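PDB 4IGV: kirola from Actinidia deliciosa, which is a kiwifruit allergen of the ripening-related (MLP) branch of the Bet v 1-like proteins and probably binds small apolar ligands in an internal cavity. Local coordinates for residues L92-Q104 and W116-P130. Numbering follows the deposited sequence.
Sequences LMELYKTFIIIVQ and WTFHYEKLKEDVEEP
Phe-99 turns the edge of its ring toward the face of Phe-118, an edge-to-face pair with planes at 60°; CE2 of Phe-99 stands over the Phe-118 ring, offset toward its rim. One face of Phe-99 is covered by CB of Tyr-120, a CH-pi contact 4.1 Å from the ring centroid, and CG of Pro-130 meets its edge at CZ. Phe-99 CE1 in turn sits over the centre of the Tyr-96 ring, which is thus built into the same aromatic cluster. Further along the side of the sheet that carries Phe-99, Phe-118 and Tyr-120, CG2 of Ile-101 reaches the edge of the Trp-116 ring, 3.8 Å from CE3. Flat rings and branched aliphatics suit this side because the long C-terminal helix 131-145 packs against it, as in the Bet v 1 fold, where a curved antiparallel sheet wraps around such a helix; Trp-116 NE1 is hydrogen-bonded to Thr-141 OG1 of that helix. The two segments are neighbouring strands of a beta hairpin, and their ladder is interrupted by a classic beta bulge: Lys-97 and Thr-98 both face Glu-121, whose O takes a 2.8 Å bond from Lys-97 N and a weak one from Thr-98 N. Pairing resumes at Tyr-96 and Lys-122, and Leu-123 N donates to Leu-95 O. Tyr-96, with CG anti to its carbonyl carbon (chi1 -56°), extends its ring past Val-127 CG1, and its OH donates to Glu-128 O at 2.7 Å, tying the loop before the helix to the strand. A tyrosine fits here, apolar along its flank and polar at its end. On the reverse face the isoleucines of one strand lie across from polar residues of the other, Ile-100 from His-119 and Ile-102 from Thr-117; CD1 of Ile-102 touches the edge of His-119 at CD2 (3.9 Å), and one water bridges Thr-98 OG1 to Glu-121 OE1.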
loop_
_atom_site.group_PDB
_atom_site.type_symbol
_atom_site.label_atom_id
_atom_site.label_comp_id
_atom_site.label_asym_id
_atom_site.label_seq_id
_atom_site.Cartn_x
_atom_site.Cartn_y
_atom_site.Cartn_z
ATOM N N LEU A 92 -8.086 8.342 6.997
ATOM C CA LEU A 92 -8.670 6.998 7.293
ATOM C C LEU A 92 -9.001 6.769 8.750
ATOM O O LEU A 92 -9.960 6.039 9.088
ATOM C CB LEU A 92 -7.744 5.881 6.780
ATOM C CG LEU A 92 -7.786 5.584 5.285
ATOM C CD1 LEU A 92 -6.564 4.889 4.741
ATOM C CD2 LEU A 92 -9.107 4.805 4.921
ATOM N N MET A 93 -8.274 7.453 9.620
ATOM C CA MET A 93 -8.487 7.308 11.050
ATOM C C MET A 93 -9.770 7.985 11.507
ATOM O O MET A 93 -10.180 7.836 12.640
ATOM C CB MET A 93 -7.296 7.883 11.824
ATOM C CG MET A 93 -5.980 7.164 11.581
ATOM S SD MET A 93 -5.999 5.469 12.215
ATOM C CE MET A 93 -6.355 4.641 10.685
ATOM N N GLU A 94 -10.405 8.739 10.626
ATOM C CA GLU A 94 -11.706 9.323 10.932
ATOM C C GLU A 94 -12.804 8.283 10.808
ATOM O O GLU A 94 -13.917 8.520 11.299
ATOM C CB GLU A 94 -12.000 10.501 10.003
ATOM C CG GLU A 94 -11.079 11.693 10.227
ATOM C CD GLU A 94 -11.248 12.787 9.166
ATOM O OE1 GLU A 94 -11.528 12.461 7.989
ATOM O OE2 GLU A 94 -11.103 13.977 9.514
ATOM N N LEU A 95 -12.523 7.161 10.132
ATOM C CA LEU A 95 -13.483 6.089 9.897
ATOM C C LEU A 95 -13.135 4.752 10.530
ATOM O O LEU A 95 -14.044 3.979 10.880
ATOM C CB LEU A 95 -13.629 5.862 8.372
ATOM C CG LEU A 95 -14.105 7.028 7.503
ATOM C CD1 LEU A 95 -14.056 6.675 6.018
ATOM C CD2 LEU A 95 -15.512 7.402 7.930
ATOM N N TYR A 96 -11.833 4.465 10.653
ATOM C CA TYR A 96 -11.303 3.203 11.185
ATOM C C TYR A 96 -10.487 3.446 12.435
ATOM O O TYR A 96 -9.663 4.360 12.495
ATOM C CB TYR A 96 -10.450 2.474 10.099
ATOM C CG TYR A 96 -11.221 2.240 8.831
ATOM C CD1 TYR A 96 -12.105 1.162 8.696
ATOM C CD2 TYR A 96 -11.131 3.127 7.754
ATOM C CE1 TYR A 96 -12.867 0.989 7.547
ATOM C CE2 TYR A 96 -11.876 2.952 6.591
ATOM C CZ TYR A 96 -12.743 1.877 6.490
ATOM O OH TYR A 96 -13.521 1.754 5.337
ATOM N N LYS A 97 -10.734 2.609 13.444
ATOM C CA LYS A 97 -9.944 2.588 14.654
ATOM C C LYS A 97 -8.529 2.130 14.372
ATOM O O LYS A 97 -7.563 2.686 14.875
ATOM C CB LYS A 97 -10.581 1.638 15.674
ATOM C CG LYS A 97 -9.874 1.637 17.014
ATOM C CD LYS A 97 -10.666 0.881 18.033
ATOM C CE LYS A 97 -9.901 0.765 19.352
ATOM N NZ LYS A 97 -10.569 -0.131 20.334
ATOM N N THR A 98 -8.433 1.092 13.559
ATOM C CA THR A 98 -7.181 0.517 13.141
ATOM C C THR A 98 -7.234 0.101 11.682
ATOM O O THR A 98 -8.283 -0.245 11.166
ATOM C CB THR A 98 -6.780 -0.723 13.960
ATOM O OG1 THR A 98 -7.674 -1.799 13.736
ATOM C CG2 THR A 98 -6.784 -0.441 15.457
ATOM N N PHE A 99 -6.077 0.157 11.019
ATOM C CA PHE A 99 -5.973 -0.175 9.614
ATOM C C PHE A 99 -4.552 -0.599 9.294
ATOM O O PHE A 99 -3.619 0.153 9.523
ATOM C CB PHE A 99 -6.389 1.014 8.743
ATOM C CG PHE A 99 -7.007 0.623 7.410
ATOM C CD1 PHE A 99 -8.301 0.846 7.160
ATOM C CD2 PHE A 99 -6.258 -0.020 6.413
ATOM C CE1 PHE A 99 -8.874 0.479 5.959
ATOM C CE2 PHE A 99 -6.854 -0.384 5.236
ATOM C CZ PHE A 99 -8.127 -0.126 5.024
ATOM N N ILE A 100 -4.425 -1.816 8.773
ATOM C CA ILE A 100 -3.150 -2.398 8.377
ATOM C C ILE A 100 -3.257 -2.820 6.913
ATOM O O ILE A 100 -4.275 -3.327 6.475
ATOM C CB ILE A 100 -2.844 -3.670 9.197
ATOM C CG1 ILE A 100 -2.845 -3.348 10.705
ATOM C CG2 ILE A 100 -1.559 -4.230 8.762
ATOM C CD1 ILE A 100 -2.042 -2.372 11.031
ATOM N N ILE A 101 -2.207 -2.547 6.148
ATOM C CA ILE A 101 -2.133 -2.930 4.751
ATOM C C ILE A 101 -0.891 -3.780 4.564
ATOM O O ILE A 101 0.205 -3.388 4.901
ATOM C CB ILE A 101 -2.016 -1.702 3.828
ATOM C CG1 ILE A 101 -3.292 -0.853 3.963
ATOM C CG2 ILE A 101 -1.804 -2.125 2.331
ATOM C CD1 ILE A 101 -3.253 0.453 3.137
ATOM N N ILE A 102 -1.084 -4.975 4.054
ATOM C CA ILE A 102 0.011 -5.910 3.751
ATOM C C ILE A 102 0.137 -6.035 2.265
ATOM O O ILE A 102 -0.864 -6.284 1.559
ATOM C CB ILE A 102 -0.244 -7.300 4.352
ATOM C CG1 ILE A 102 -0.612 -7.239 5.815
ATOM C CG2 ILE A 102 0.985 -8.174 4.146
ATOM C CD1 ILE A 102 -1.112 -8.620 6.339
ATOM N N VAL A 103 1.340 -5.827 1.761
ATOM C CA VAL A 103 1.664 -6.025 0.336
ATOM C C VAL A 103 2.604 -7.228 0.283
ATOM O O VAL A 103 3.608 -7.262 0.953
ATOM C CB VAL A 103 2.405 -4.812 -0.296
ATOM C CG1 VAL A 103 2.443 -4.999 -1.830
ATOM C CG2 VAL A 103 1.763 -3.495 0.068
ATOM N N GLN A 104 2.252 -8.234 -0.498
ATOM C CA GLN A 104 3.077 -9.429 -0.606
ATOM C C GLN A 104 3.222 -9.842 -2.059
ATOM O O GLN A 104 2.222 -9.972 -2.763
ATOM C CB GLN A 104 2.427 -10.574 0.212
ATOM C CG GLN A 104 3.304 -11.753 0.331
ATOM C CD GLN A 104 3.066 -12.792 -0.727
ATOM O OE1 GLN A 104 1.903 -13.089 -1.076
ATOM N NE2 GLN A 104 4.148 -13.379 -1.244
ATOM N N TRP A 116 -2.700 -7.772 -2.063
ATOM C CA TRP A 116 -2.993 -6.673 -1.128
ATOM C C TRP A 116 -3.982 -7.208 -0.079
ATOM O O TRP A 116 -5.031 -7.776 -0.449
ATOM C CB TRP A 116 -3.659 -5.527 -1.916
ATOM C CG TRP A 116 -2.734 -4.812 -2.821
ATOM C CD1 TRP A 116 -2.538 -5.073 -4.127
ATOM C CD2 TRP A 116 -1.962 -3.641 -2.520
ATOM N NE1 TRP A 116 -1.601 -4.201 -4.654
ATOM C CE2 TRP A 116 -1.294 -3.277 -3.692
ATOM C CE3 TRP A 116 -1.854 -2.833 -1.413
ATOM C CZ2 TRP A 116 -0.448 -2.181 -3.754
ATOM C CZ3 TRP A 116 -1.011 -1.747 -1.456
ATOM C CH2 TRP A 116 -0.356 -1.393 -2.645
ATOM N N THR A 117 -3.647 -7.067 1.188
ATOM C CA THR A 117 -4.502 -7.464 2.261
ATOM C C THR A 117 -4.728 -6.291 3.184
ATOM O O THR A 117 -3.757 -5.677 3.644
ATOM C CB THR A 117 -3.923 -8.677 3.037
ATOM O OG1 THR A 117 -3.706 -9.773 2.193
ATOM C CG2 THR A 117 -4.867 -9.111 4.188
ATOM N N PHE A 118 -5.978 -6.001 3.508
ATOM C CA PHE A 118 -6.335 -5.019 4.515
ATOM C C PHE A 118 -6.902 -5.729 5.722
ATOM O O PHE A 118 -7.729 -6.614 5.582
ATOM C CB PHE A 118 -7.420 -4.061 4.048
ATOM C CG PHE A 118 -7.116 -3.244 2.819
ATOM C CD1 PHE A 118 -5.853 -3.039 2.309
ATOM C CD2 PHE A 118 -8.178 -2.583 2.193
ATOM C CE1 PHE A 118 -5.662 -2.236 1.196
ATOM C CE2 PHE A 118 -7.978 -1.781 1.056
ATOM C CZ PHE A 118 -6.729 -1.593 0.611
ATOM N N HIS A 119 -6.453 -5.339 6.913
ATOM C CA HIS A 119 -7.095 -5.768 8.154
ATOM C C HIS A 119 -7.479 -4.486 8.858
ATOM O O HIS A 119 -6.634 -3.616 9.099
ATOM C CB HIS A 119 -6.134 -6.535 9.053
ATOM C CG HIS A 119 -5.764 -7.888 8.549
ATOM N ND1 HIS A 119 -6.602 -8.976 8.713
ATOM C CD2 HIS A 119 -4.644 -8.362 7.958
ATOM C CE1 HIS A 119 -6.047 -10.042 8.154
ATOM N NE2 HIS A 119 -4.860 -9.702 7.695
ATOM N N TYR A 120 -8.740 -4.343 9.221
ATOM C CA TYR A 120 -9.196 -3.072 9.761
ATOM C C TYR A 120 -10.275 -3.285 10.801
ATOM O O TYR A 120 -10.916 -4.350 10.893
ATOM C CB TYR A 120 -9.760 -2.168 8.632
ATOM C CG TYR A 120 -10.822 -2.799 7.760
ATOM C CD1 TYR A 120 -12.169 -2.736 8.127
ATOM C CD2 TYR A 120 -10.491 -3.515 6.628
ATOM C CE1 TYR A 120 -13.118 -3.347 7.379
ATOM C CE2 TYR A 120 -11.436 -4.118 5.877
ATOM C CZ TYR A 120 -12.740 -4.028 6.249
ATOM O OH TYR A 120 -13.787 -4.612 5.537
ATOM N N GLU A 121 -10.467 -2.246 11.600
ATOM C CA GLU A 121 -11.590 -2.194 12.529
ATOM C C GLU A 121 -12.279 -0.861 12.348
ATOM O O GLU A 121 -11.627 0.184 12.481
ATOM C CB GLU A 121 -11.148 -2.393 13.976
ATOM C CG GLU A 121 -12.364 -2.345 14.923
ATOM C CD GLU A 121 -12.085 -2.489 16.390
ATOM O OE1 GLU A 121 -10.999 -2.952 16.778
ATOM O OE2 GLU A 121 -12.989 -2.109 17.157
ATOM N N LYS A 122 -13.589 -0.908 12.047
ATOM C CA LYS A 122 -14.389 0.291 11.817
ATOM C C LYS A 122 -14.692 0.992 13.122
ATOM O O LYS A 122 -14.818 0.326 14.144
ATOM C CB LYS A 122 -15.720 -0.055 11.182
ATOM C CG LYS A 122 -15.663 -0.827 9.880
ATOM C CD LYS A 122 -17.082 -1.252 9.523
ATOM C CE LYS A 122 -17.164 -2.046 8.279
ATOM N NZ LYS A 122 -18.607 -2.336 8.048
ATOM N N LEU A 123 -14.853 2.313 13.079
ATOM C CA LEU A 123 -15.286 3.033 14.300
ATOM C C LEU A 123 -16.772 2.811 14.620
ATOM O O LEU A 123 -17.149 2.874 15.798
ATOM C CB LEU A 123 -14.985 4.534 14.193
ATOM C CG LEU A 123 -13.515 4.935 14.269
ATOM C CD1 LEU A 123 -13.342 6.412 13.840
ATOM C CD2 LEU A 123 -12.951 4.679 15.665
ATOM N N LYS A 124 -17.578 2.587 13.575
ATOM C CA LYS A 124 -19.043 2.412 13.661
ATOM C C LYS A 124 -19.501 1.345 12.663
ATOM O O LYS A 124 -18.846 1.155 11.633
ATOM C CB LYS A 124 -19.761 3.733 13.349
ATOM C CG LYS A 124 -19.289 4.906 14.196
ATOM C CD LYS A 124 -20.304 6.047 14.176
ATOM C CE LYS A 124 -20.304 6.822 15.495
ATOM N NZ LYS A 124 -21.538 7.628 15.657
ATOM N N GLU A 125 -20.624 0.678 12.940
ATOM C CA GLU A 125 -21.096 -0.427 12.087
ATOM C C GLU A 125 -21.420 0.040 10.666
ATOM O O GLU A 125 -21.195 -0.701 9.686
ATOM C CB GLU A 125 -22.289 -1.183 12.716
ATOM C CG GLU A 125 -22.161 -2.729 12.554
ATOM C CD GLU A 125 -21.585 -3.451 13.794
ATOM O OE1 GLU A 125 -22.040 -3.177 14.928
ATOM O OE2 GLU A 125 -20.705 -4.326 13.625
ATOM N N ASP A 126 -21.856 1.286 10.529
ATOM C CA ASP A 126 -22.256 1.794 9.214
ATOM C C ASP A 126 -21.096 2.324 8.347
ATOM O O ASP A 126 -21.314 2.757 7.215
ATOM C CB ASP A 126 -23.365 2.833 9.343
ATOM C CG ASP A 126 -22.905 4.114 10.001
ATOM O OD1 ASP A 126 -21.766 4.176 10.497
ATOM O OD2 ASP A 126 -23.741 5.054 10.037
ATOM N N VAL A 127 -19.875 2.295 8.875
ATOM C CA VAL A 127 -18.713 2.671 8.090
ATOM C C VAL A 127 -18.589 1.679 6.941
ATOM O O VAL A 127 -18.808 0.490 7.116
ATOM C CB VAL A 127 -17.420 2.695 8.934
ATOM C CG1 VAL A 127 -16.151 2.694 8.029
ATOM C CG2 VAL A 127 -17.426 3.895 9.878
ATOM N N GLU A 128 -18.262 2.172 5.762
ATOM C CA GLU A 128 -18.204 1.315 4.583
ATOM C C GLU A 128 -16.985 0.403 4.635
ATOM O O GLU A 128 -15.979 0.740 5.294
ATOM C CB GLU A 128 -18.144 2.175 3.318
ATOM C CG GLU A 128 -19.352 3.053 3.083
ATOM C CD GLU A 128 -19.348 3.760 1.725
ATOM O OE1 GLU A 128 -18.387 3.568 0.943
ATOM O OE2 GLU A 128 -20.314 4.502 1.432
ATOM N N GLU A 129 -17.052 -0.752 3.976
ATOM C CA GLU A 129 -15.837 -1.527 3.710
ATOM C C GLU A 129 -14.962 -0.675 2.749
ATOM O O GLU A 129 -15.476 0.087 1.924
ATOM C CB GLU A 129 -16.089 -2.899 3.081
ATOM C CG GLU A 129 -17.018 -3.890 3.759
ATOM C CD GLU A 129 -17.201 -3.707 5.242
ATOM O OE1 GLU A 129 -16.196 -3.747 5.983
ATOM O OE2 GLU A 129 -18.391 -3.586 5.674
ATOM N N PRO A 130 -13.636 -0.800 2.853
ATOM C CA PRO A 130 -12.695 0.065 2.114
ATOM C C PRO A 130 -12.481 -0.348 0.662
ATOM O O PRO A 130 -11.328 -0.454 0.158
ATOM C CB PRO A 130 -11.423 -0.029 2.952
ATOM C CG PRO A 130 -11.502 -1.362 3.587
ATOM C CD PRO A 130 -12.952 -1.614 3.870
HETATM O O HOH W 1 -13.566 -1.530 19.526
HETATM O O HOH W 2 -8.574 -3.079 15.949
HETATM O O HOH W 3 -1.149 -9.448 1.278
#